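Local coordinates for protein yeast glycogen phosphorylase (Saccharomyces cerevisiae, PDB 1YGP) that is a glycogen phosphorylase, a pyridoxal-5'-phosphate-containing member of the carbohydrate phosphorylase family with the two-domain GT-B fold, at residues Ile576-Leu581 against Thr600-Gln605; Val691-Tyr696 against Glu702-Ala707. All coordinates share one frame; numbering follows the deposited sequence.

Contact 1 (Ile576-Leu581 against Thr600-Gln605); sequences IRLVDL and TLFDMQ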
ATOM      1  N   ILE A 576     -20.547 -30.540  11.014  1.00 17.16           N
ATOM      2  CA  ILE A 576     -20.484 -29.694  12.195  1.00 16.59           C
ATOM      3  C   ILE A 576     -19.679 -28.455  11.873  1.00 16.48           C
ATOM      4  O   ILE A 576     -20.135 -27.376  12.258  1.00 17.28           O
ATOM      5  CB  ILE A 576     -19.843 -30.461  13.391  1.00 16.68           C
ATOM      6  CG1 ILE A 576     -20.855 -31.472  13.911  1.00  7.28           C
ATOM      7  CG2 ILE A 576     -19.387 -29.492  14.496  1.00 12.53           C
ATOM      8  CD1 ILE A 576     -20.213 -32.535  14.837  1.00  9.55           C
ATOM      9  N   ARG A 577     -18.542 -28.562  11.168  1.00 17.19           N
ATOM     10  CA  ARG A 577     -17.761 -27.378  10.821  1.00 19.01           C
ATOM     11  C   ARG A 577     -18.627 -26.379  10.084  1.00 20.74           C
ATOM     12  O   ARG A 577     -18.653 -25.214  10.482  1.00 27.86           O
ATOM     13  CB  ARG A 577     -16.605 -27.593   9.861  1.00 21.59           C
ATOM     14  CG  ARG A 577     -15.485 -28.547  10.193  1.00 30.62           C
ATOM     15  CD  ARG A 577     -14.295 -28.232   9.280  1.00 33.64           C
ATOM     16  NE  ARG A 577     -14.636 -28.335   7.873  1.00 40.30           N
ATOM     17  CZ  ARG A 577     -13.762 -28.752   6.957  1.00 42.51           C
ATOM     18  NH1 ARG A 577     -12.519 -29.094   7.281  1.00 42.61           N
ATOM     19  NH2 ARG A 577     -14.166 -28.850   5.690  1.00 44.71           N
ATOM     20  N   LEU A 578     -19.369 -26.804   9.049  1.00 19.32           N
ATOM     21  CA  LEU A 578     -20.195 -25.906   8.270  1.00 15.46           C
ATOM     22  C   LEU A 578     -21.226 -25.241   9.164  1.00 20.32           C
ATOM     23  O   LEU A 578     -21.405 -24.022   9.098  1.00 18.20           O
ATOM     24  CB  LEU A 578     -20.903 -26.668   7.160  1.00 13.38           C
ATOM     25  CG  LEU A 578     -21.858 -25.836   6.305  1.00 10.48           C
ATOM     26  CD1 LEU A 578     -21.067 -24.769   5.574  1.00  9.32           C
ATOM     27  CD2 LEU A 578     -22.620 -26.733   5.358  1.00  6.16           C
ATOM     28  N   VAL A 579     -21.859 -26.025  10.046  1.00 25.30           N
ATOM     29  CA  VAL A 579     -22.856 -25.512  10.981  1.00 26.77           C
ATOM     30  C   VAL A 579     -22.200 -24.416  11.821  1.00 24.05           C
ATOM     31  O   VAL A 579     -22.738 -23.302  11.896  1.00 22.86           O
ATOM     32  CB  VAL A 579     -23.394 -26.703  11.852  1.00 28.52           C
ATOM     33  CG1 VAL A 579     -24.353 -26.237  12.921  1.00 27.34           C
ATOM     34  CG2 VAL A 579     -24.230 -27.631  10.977  1.00 28.57           C
ATOM     35  N   ASP A 580     -20.998 -24.676  12.347  1.00 21.00           N
ATOM     36  CA  ASP A 580     -20.259 -23.690  13.113  1.00 23.48           C
ATOM     37  C   ASP A 580     -20.070 -22.406  12.310  1.00 23.71           C
ATOM     38  O   ASP A 580     -20.239 -21.320  12.888  1.00 23.48           O
ATOM     39  CB  ASP A 580     -18.869 -24.201  13.505  1.00 26.05           C
ATOM     40  CG  ASP A 580     -18.717 -25.107  14.725  1.00 30.58           C
ATOM     41  OD1 ASP A 580     -19.367 -24.875  15.748  1.00 34.94           O
ATOM     42  OD2 ASP A 580     -17.901 -26.029  14.663  1.00 30.52           O
ATOM     43  N   LEU A 581     -19.789 -22.510  10.990  1.00 20.68           N
ATOM     44  CA  LEU A 581     -19.573 -21.350  10.128  1.00 18.99           C
ATOM     45  C   LEU A 581     -20.842 -20.524  10.016  1.00 21.08           C
ATOM     46  O   LEU A 581     -20.819 -19.306  10.205  1.00 19.98           O
ATOM     47  CB  LEU A 581     -19.185 -21.726   8.703  1.00 15.11           C
ATOM     48  CG  LEU A 581     -18.068 -20.960   7.950  1.00 17.78           C
ATOM     49  CD1 LEU A 581     -18.160 -21.312   6.481  1.00 15.07           C
ATOM     50  CD2 LEU A 581     -18.219 -19.453   8.038  1.00 18.11           C
ATOM     51  N   THR A 600     -29.891 -35.268   8.846  1.00 23.92           N
ATOM     52  CA  THR A 600     -30.252 -34.076   8.105  1.00 25.61           C
ATOM     53  C   THR A 600     -29.493 -34.110   6.783  1.00 26.59           C
ATOM     54  O   THR A 600     -28.260 -34.095   6.786  1.00 31.13           O
ATOM     55  CB  THR A 600     -29.856 -32.819   8.875  1.00 24.34           C
ATOM     56  OG1 THR A 600     -30.400 -32.880  10.186  1.00 29.51           O
ATOM     57  CG2 THR A 600     -30.401 -31.595   8.186  1.00 22.62           C
ATOM     58  N   LEU A 601     -30.164 -34.173   5.630  1.00 24.66           N
ATOM     59  CA  LEU A 601     -29.453 -34.171   4.358  1.00 22.23           C
ATOM     60  C   LEU A 601     -29.086 -32.730   4.048  1.00 21.61           C
ATOM     61  O   LEU A 601     -29.930 -31.822   4.047  1.00 22.53           O
ATOM     62  CB  LEU A 601     -30.302 -34.692   3.191  1.00 19.78           C
ATOM     63  CG  LEU A 601     -29.692 -34.703   1.786  1.00 17.36           C
ATOM     64  CD1 LEU A 601     -28.947 -35.995   1.518  1.00 17.38           C
ATOM     65  CD2 LEU A 601     -30.804 -34.613   0.764  1.00 20.33           C
ATOM     66  N   PHE A 602     -27.792 -32.535   3.854  1.00 17.81           N
ATOM     67  CA  PHE A 602     -27.274 -31.261   3.434  1.00 16.59           C
ATOM     68  C   PHE A 602     -27.221 -31.284   1.909  1.00 14.19           C
ATOM     69  O   PHE A 602     -26.528 -32.086   1.268  1.00 15.11           O
ATOM     70  CB  PHE A 602     -25.916 -31.095   4.093  1.00 13.10           C
ATOM     71  CG  PHE A 602     -26.001 -30.562   5.531  1.00 17.74           C
ATOM     72  CD1 PHE A 602     -26.974 -31.005   6.435  1.00 19.11           C
ATOM     73  CD2 PHE A 602     -25.067 -29.615   5.964  1.00 16.83           C
ATOM     74  CE1 PHE A 602     -27.002 -30.505   7.739  1.00 16.08           C
ATOM     75  CE2 PHE A 602     -25.106 -29.127   7.268  1.00 11.65           C
ATOM     76  CZ  PHE A 602     -26.069 -29.570   8.154  1.00  7.81           C
ATOM     77  N   ASP A 603     -28.017 -30.420   1.318  1.00 12.08           N
ATOM     78  CA  ASP A 603     -28.172 -30.360  -0.110  1.00 13.67           C
ATOM     79  C   ASP A 603     -27.695 -28.982  -0.568  1.00 18.29           C
ATOM     80  O   ASP A 603     -28.428 -28.003  -0.329  1.00 19.35           O
ATOM     81  CB  ASP A 603     -29.651 -30.611  -0.360  1.00 11.43           C
ATOM     82  CG  ASP A 603     -30.190 -30.565  -1.778  1.00 17.78           C
ATOM     83  OD1 ASP A 603     -29.418 -30.471  -2.741  1.00 16.12           O
ATOM     84  OD2 ASP A 603     -31.414 -30.617  -1.902  1.00 15.16           O
ATOM     85  N   MET A 604     -26.515 -28.848  -1.223  1.00 12.98           N
ATOM     86  CA  MET A 604     -26.043 -27.541  -1.644  1.00  6.22           C
ATOM     87  C   MET A 604     -25.951 -27.240  -3.122  1.00  5.94           C
ATOM     88  O   MET A 604     -25.677 -28.130  -3.929  1.00  5.58           O
ATOM     89  CB  MET A 604     -24.650 -27.210  -1.068  1.00  7.02           C
ATOM     90  CG  MET A 604     -23.627 -28.254  -0.710  1.00  7.51           C
ATOM     91  SD  MET A 604     -23.912 -28.981   0.937  1.00 14.77           S
ATOM     92  CE  MET A 604     -22.717 -28.207   1.969  1.00  9.09           C
ATOM     93  N   GLN A 605     -26.168 -25.976  -3.507  1.00  7.43           N
ATOM     94  CA  GLN A 605     -25.926 -25.478  -4.870  1.00  6.75           C
ATOM     95  C   GLN A 605     -25.175 -24.154  -4.708  1.00  6.25           C
ATOM     96  O   GLN A 605     -25.747 -23.077  -4.520  1.00  5.31           O
ATOM     97  CB  GLN A 605     -27.242 -25.223  -5.642  1.00  5.24           C
ATOM     98  CG  GLN A 605     -27.063 -24.917  -7.120  1.00  2.00           C
ATOM     99  CD  GLN A 605     -28.366 -24.684  -7.876  1.00  7.63           C
ATOM    100  OE1 GLN A 605     -29.422 -24.416  -7.307  1.00  6.11           O
ATOM    101  NE2 GLN A 605     -28.375 -24.720  -9.198  1.00 12.42           N
TER
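The helix segment Ile576-Leu581 runs over the strand that carries Phe602 and Met604, the two axes 11.9 Å apart at closest approach and their N-to-C directions 65° apart, with Leu578 and Phe602 nearest in the backbone. No hydrogen bond spans the gap; it is filled by four buried apolar side chains, two from each segment. Leu578 is the one that meets both strand residues, and it does so through a single methyl, CD2. With CG anti to the backbone N (chi1 177°), its side chain extends from the helix and slides past Phe602 in the opposite direction, bringing Leu578 CD2 to 3.8 Å from Phe602 CD2 at the rim of the ring, near its plane. The same methyl meets the end of Met604 tip to tip, Leu578 CD2 lying 3.7 Å from Met604 CE. Met604 is bent at both chi2 and chi3, which turns its terminal methyl toward the helix. One residue on, Val579 crosses the phenylalanine at about a right angle: its CG2 branch sits in the ring plane at the edge, 3.9 Å from Phe602 CZ. Phe602 thus presents its rim, from CD2 round to CZ, to two successive helix residues. Beyond the two segments, helix 698-704 lies against Leu578 and Met604, while Met604 also rests on Ile652 of the adjoining strand 649-654. Leu601 and Asp603 hydrogen-bond through their backbones to strand 649-654, and Phe602 to Leu710, placing 601-606 inside a parallel sheet. A helix laid on such a sheet, with apolar residues of alternate strand positions pointing into the interface, is characteristic of the Rossmann-like alpha/beta domains from which GT-B proteins are built.

Contact 2 (Val691-Tyr696 against Glu702-Ala707); sequences VFVADY and EIIIPA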
ATOM      1  N   VAL A 691     -30.521 -21.920   3.730  1.00 21.38           N
ATOM      2  CA  VAL A 691     -29.465 -21.056   4.239  1.00 17.19           C
ATOM      3  C   VAL A 691     -28.778 -20.470   3.006  1.00 17.58           C
ATOM      4  O   VAL A 691     -28.665 -21.171   1.991  1.00 21.29           O
ATOM      5  CB  VAL A 691     -28.507 -21.932   5.084  1.00 14.84           C
ATOM      6  CG1 VAL A 691     -27.261 -21.144   5.413  1.00 14.54           C
ATOM      7  CG2 VAL A 691     -29.169 -22.373   6.388  1.00  8.06           C
ATOM      8  N   PHE A 692     -28.346 -19.214   3.007  1.00 13.94           N
ATOM      9  CA  PHE A 692     -27.601 -18.666   1.880  1.00 12.55           C
ATOM     10  C   PHE A 692     -26.242 -18.220   2.410  1.00 15.16           C
ATOM     11  O   PHE A 692     -26.228 -17.415   3.336  1.00 20.99           O
ATOM     12  CB  PHE A 692     -28.321 -17.464   1.287  1.00  3.92           C
ATOM     13  CG  PHE A 692     -27.619 -16.868   0.069  1.00  4.34           C
ATOM     14  CD1 PHE A 692     -26.655 -15.874   0.220  1.00  5.95           C
ATOM     15  CD2 PHE A 692     -27.955 -17.307  -1.211  1.00 11.11           C
ATOM     16  CE1 PHE A 692     -26.041 -15.335  -0.905  1.00  9.60           C
ATOM     17  CE2 PHE A 692     -27.341 -16.766  -2.335  1.00  9.53           C
ATOM     18  CZ  PHE A 692     -26.379 -15.777  -2.179  1.00 10.49           C
ATOM     19  N   VAL A 693     -25.076 -18.649   1.924  1.00 14.87           N
ATOM     20  CA  VAL A 693     -23.805 -18.155   2.423  1.00  7.93           C
ATOM     21  C   VAL A 693     -23.279 -16.973   1.611  1.00 12.76           C
ATOM     22  O   VAL A 693     -23.031 -17.040   0.392  1.00 16.99           O
ATOM     23  CB  VAL A 693     -22.851 -19.321   2.414  1.00  5.18           C
ATOM     24  CG1 VAL A 693     -21.422 -18.885   2.722  1.00  2.00           C
ATOM     25  CG2 VAL A 693     -23.362 -20.312   3.466  1.00  2.26           C
ATOM     26  N   ALA A 694     -23.095 -15.823   2.266  1.00 14.10           N
ATOM     27  CA  ALA A 694     -22.566 -14.663   1.571  1.00  7.66           C
ATOM     28  C   ALA A 694     -21.075 -14.758   1.315  1.00  9.23           C
ATOM     29  O   ALA A 694     -20.319 -15.406   2.041  1.00  9.16           O
ATOM     30  CB  ALA A 694     -22.802 -13.410   2.363  1.00  6.39           C
ATOM     31  N   ASP A 695     -20.758 -14.094   0.190  1.00 14.46           N
ATOM     32  CA  ASP A 695     -19.415 -13.852  -0.343  1.00 12.33           C
ATOM     33  C   ASP A 695     -18.565 -15.106  -0.337  1.00  9.88           C
ATOM     34  O   ASP A 695     -17.471 -15.203   0.193  1.00  9.50           O
ATOM     35  CB  ASP A 695     -18.796 -12.719   0.484  1.00 17.34           C
ATOM     36  CG  ASP A 695     -17.493 -12.110  -0.001  1.00 20.32           C
ATOM     37  OD1 ASP A 695     -17.462 -11.546  -1.091  1.00 25.22           O
ATOM     38  OD2 ASP A 695     -16.508 -12.187   0.728  1.00 24.44           O
ATOM     39  N   TYR A 696     -19.177 -16.089  -0.989  1.00 13.17           N
ATOM     40  CA  TYR A 696     -18.629 -17.410  -1.204  1.00  8.68           C
ATOM     41  C   TYR A 696     -17.386 -17.232  -2.029  1.00  7.27           C
ATOM     42  O   TYR A 696     -17.415 -16.745  -3.149  1.00 10.60           O
ATOM     43  CB  TYR A 696     -19.680 -18.241  -1.925  1.00  8.95           C
ATOM     44  CG  TYR A 696     -19.227 -19.543  -2.563  1.00  7.43           C
ATOM     45  CD1 TYR A 696     -18.991 -20.698  -1.818  1.00  4.22           C
ATOM     46  CD2 TYR A 696     -19.077 -19.548  -3.945  1.00  4.54           C
ATOM     47  CE1 TYR A 696     -18.603 -21.862  -2.478  1.00  6.20           C
ATOM     48  CE2 TYR A 696     -18.695 -20.702  -4.604  1.00  3.66           C
ATOM     49  CZ  TYR A 696     -18.462 -21.855  -3.875  1.00 11.03           C
ATOM     50  OH  TYR A 696     -18.123 -23.007  -4.574  1.00 17.28           O
ATOM     51  N   GLU A 702     -13.953 -24.457   0.834  1.00 13.26           N
ATOM     52  CA  GLU A 702     -13.206 -25.518   1.477  1.00 13.08           C
ATOM     53  C   GLU A 702     -13.944 -25.982   2.727  1.00 15.44           C
ATOM     54  O   GLU A 702     -13.675 -27.094   3.170  1.00 17.54           O
ATOM     55  CB  GLU A 702     -11.818 -25.055   1.871  1.00 10.65           C
ATOM     56  CG  GLU A 702     -10.776 -25.023   0.753  1.00 14.23           C
ATOM     57  CD  GLU A 702      -9.470 -24.325   1.146  1.00 19.28           C
ATOM     58  OE1 GLU A 702      -8.918 -24.595   2.213  1.00 24.77           O
ATOM     59  OE2 GLU A 702      -8.999 -23.481   0.391  1.00 23.40           O
ATOM     60  N   ILE A 703     -14.857 -25.196   3.331  1.00 14.27           N
ATOM     61  CA  ILE A 703     -15.616 -25.653   4.486  1.00 11.01           C
ATOM     62  C   ILE A 703     -16.895 -26.327   3.997  1.00 12.76           C
ATOM     63  O   ILE A 703     -17.269 -27.403   4.476  1.00 16.70           O
ATOM     64  CB  ILE A 703     -15.957 -24.457   5.415  1.00 12.04           C
ATOM     65  CG1 ILE A 703     -14.677 -23.821   5.942  1.00 17.01           C
ATOM     66  CG2 ILE A 703     -16.773 -24.922   6.614  1.00 14.11           C
ATOM     67  CD1 ILE A 703     -13.653 -24.757   6.659  1.00 17.58           C
ATOM     68  N   ILE A 704     -17.542 -25.713   2.997  1.00 10.29           N
ATOM     69  CA  ILE A 704     -18.807 -26.166   2.431  1.00  7.16           C
ATOM     70  C   ILE A 704     -18.694 -27.466   1.661  1.00 10.91           C
ATOM     71  O   ILE A 704     -19.466 -28.375   1.968  1.00 16.36           O
ATOM     72  CB  ILE A 704     -19.382 -25.067   1.518  1.00  2.16           C
ATOM     73  CG1 ILE A 704     -19.778 -23.908   2.389  1.00  2.00           C
ATOM     74  CG2 ILE A 704     -20.577 -25.561   0.710  1.00  6.69           C
ATOM     75  CD1 ILE A 704     -20.335 -22.710   1.619  1.00 11.16           C
ATOM     76  N   ILE A 705     -17.788 -27.647   0.696  1.00  9.30           N
ATOM     77  CA  ILE A 705     -17.736 -28.898  -0.041  1.00  9.33           C
ATOM     78  C   ILE A 705     -17.540 -30.181   0.794  1.00 11.80           C
ATOM     79  O   ILE A 705     -18.390 -31.064   0.623  1.00 14.48           O
ATOM     80  CB  ILE A 705     -16.658 -28.697  -1.133  1.00  3.61           C
ATOM     81  CG1 ILE A 705     -17.359 -27.861  -2.186  1.00  2.17           C
ATOM     82  CG2 ILE A 705     -16.085 -29.988  -1.709  1.00  2.00           C
ATOM     83  CD1 ILE A 705     -16.550 -27.251  -3.339  1.00  7.46           C
ATOM     84  N   PRO A 706     -16.603 -30.436   1.721  1.00 10.84           N
ATOM     85  CA  PRO A 706     -16.532 -31.707   2.461  1.00 10.40           C
ATOM     86  C   PRO A 706     -17.743 -32.015   3.359  1.00 12.11           C
ATOM     87  O   PRO A 706     -17.842 -33.121   3.901  1.00  6.18           O
ATOM     88  CB  PRO A 706     -15.240 -31.615   3.249  1.00  4.96           C
ATOM     89  CG  PRO A 706     -14.434 -30.598   2.484  1.00 10.74           C
ATOM     90  CD  PRO A 706     -15.491 -29.571   2.082  1.00 10.37           C
ATOM     91  N   ALA A 707     -18.633 -31.034   3.580  1.00 11.05           N
ATOM     92  CA  ALA A 707     -19.819 -31.200   4.393  1.00 10.31           C
ATOM     93  C   ALA A 707     -21.001 -31.652   3.562  1.00 15.88           C
ATOM     94  O   ALA A 707     -22.079 -31.951   4.084  1.00 17.72           O
ATOM     95  CB  ALA A 707     -20.220 -29.897   5.017  1.00 10.42           C
TER
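Val693, near the end of its strand, directs its side chain at Ile704 of the following helix, and the two meet tip to tip with Val693 CG1 4.1 Å from Ile704 CD1. Ile704 CG1 lies anti to its carbonyl carbon (chi1 -68°), and the extended chain beyond it carries CD1 across to the valine. The backbone then turns through Ala694 and Asp695, whose carbonyl oxygens both accept hydrogen bonds from Lys700. At Tyr696 the side chain swings back toward the helix, and Tyr696 CD1 comes within 4.2 Å of Ile704 CD1. That methyl therefore touches both the strand residue and the tyrosine, and no hydrogen bond joins the two segments. Tyr696 also touches pyridoxal-5'-phosphate, so the tyrosine that meets Ile704 also lines the ligand pocket. The strand of Val693 is an outermost one of the parallel sheet within the chain, hydrogen-bonded through the backbone of Val693 to Phe653 of strand 649-654. Helix 562-584 packs against both segments, with Ile582 meeting Val691 and Arg577 meeting Ile703, while Glu702 forms a salt bridge to Arg520 of helix 518-524.

In the fold
The centres of the two contacts lie about 8 Å apart, and contact 1 closes along the chain before contact 2 opens. Both draw on one parallel sheet: strand 601-606 lies inside it, whereas strand 688-693 is an outermost strand within the chain, with 649-654 between them. Helix 698-704 joins the contacts directly, since Leu578 CD1 is 3.5 Å from Ile704 CG1. Helix 562-584 and helix 698-704 thus pack together on one side of this sheet. The two contacts differ in their distance from the ligand: Tyr696 of contact 2 touches pyridoxal-5'-phosphate, while the side chain of Met604 in contact 1 is about 12 Å from it.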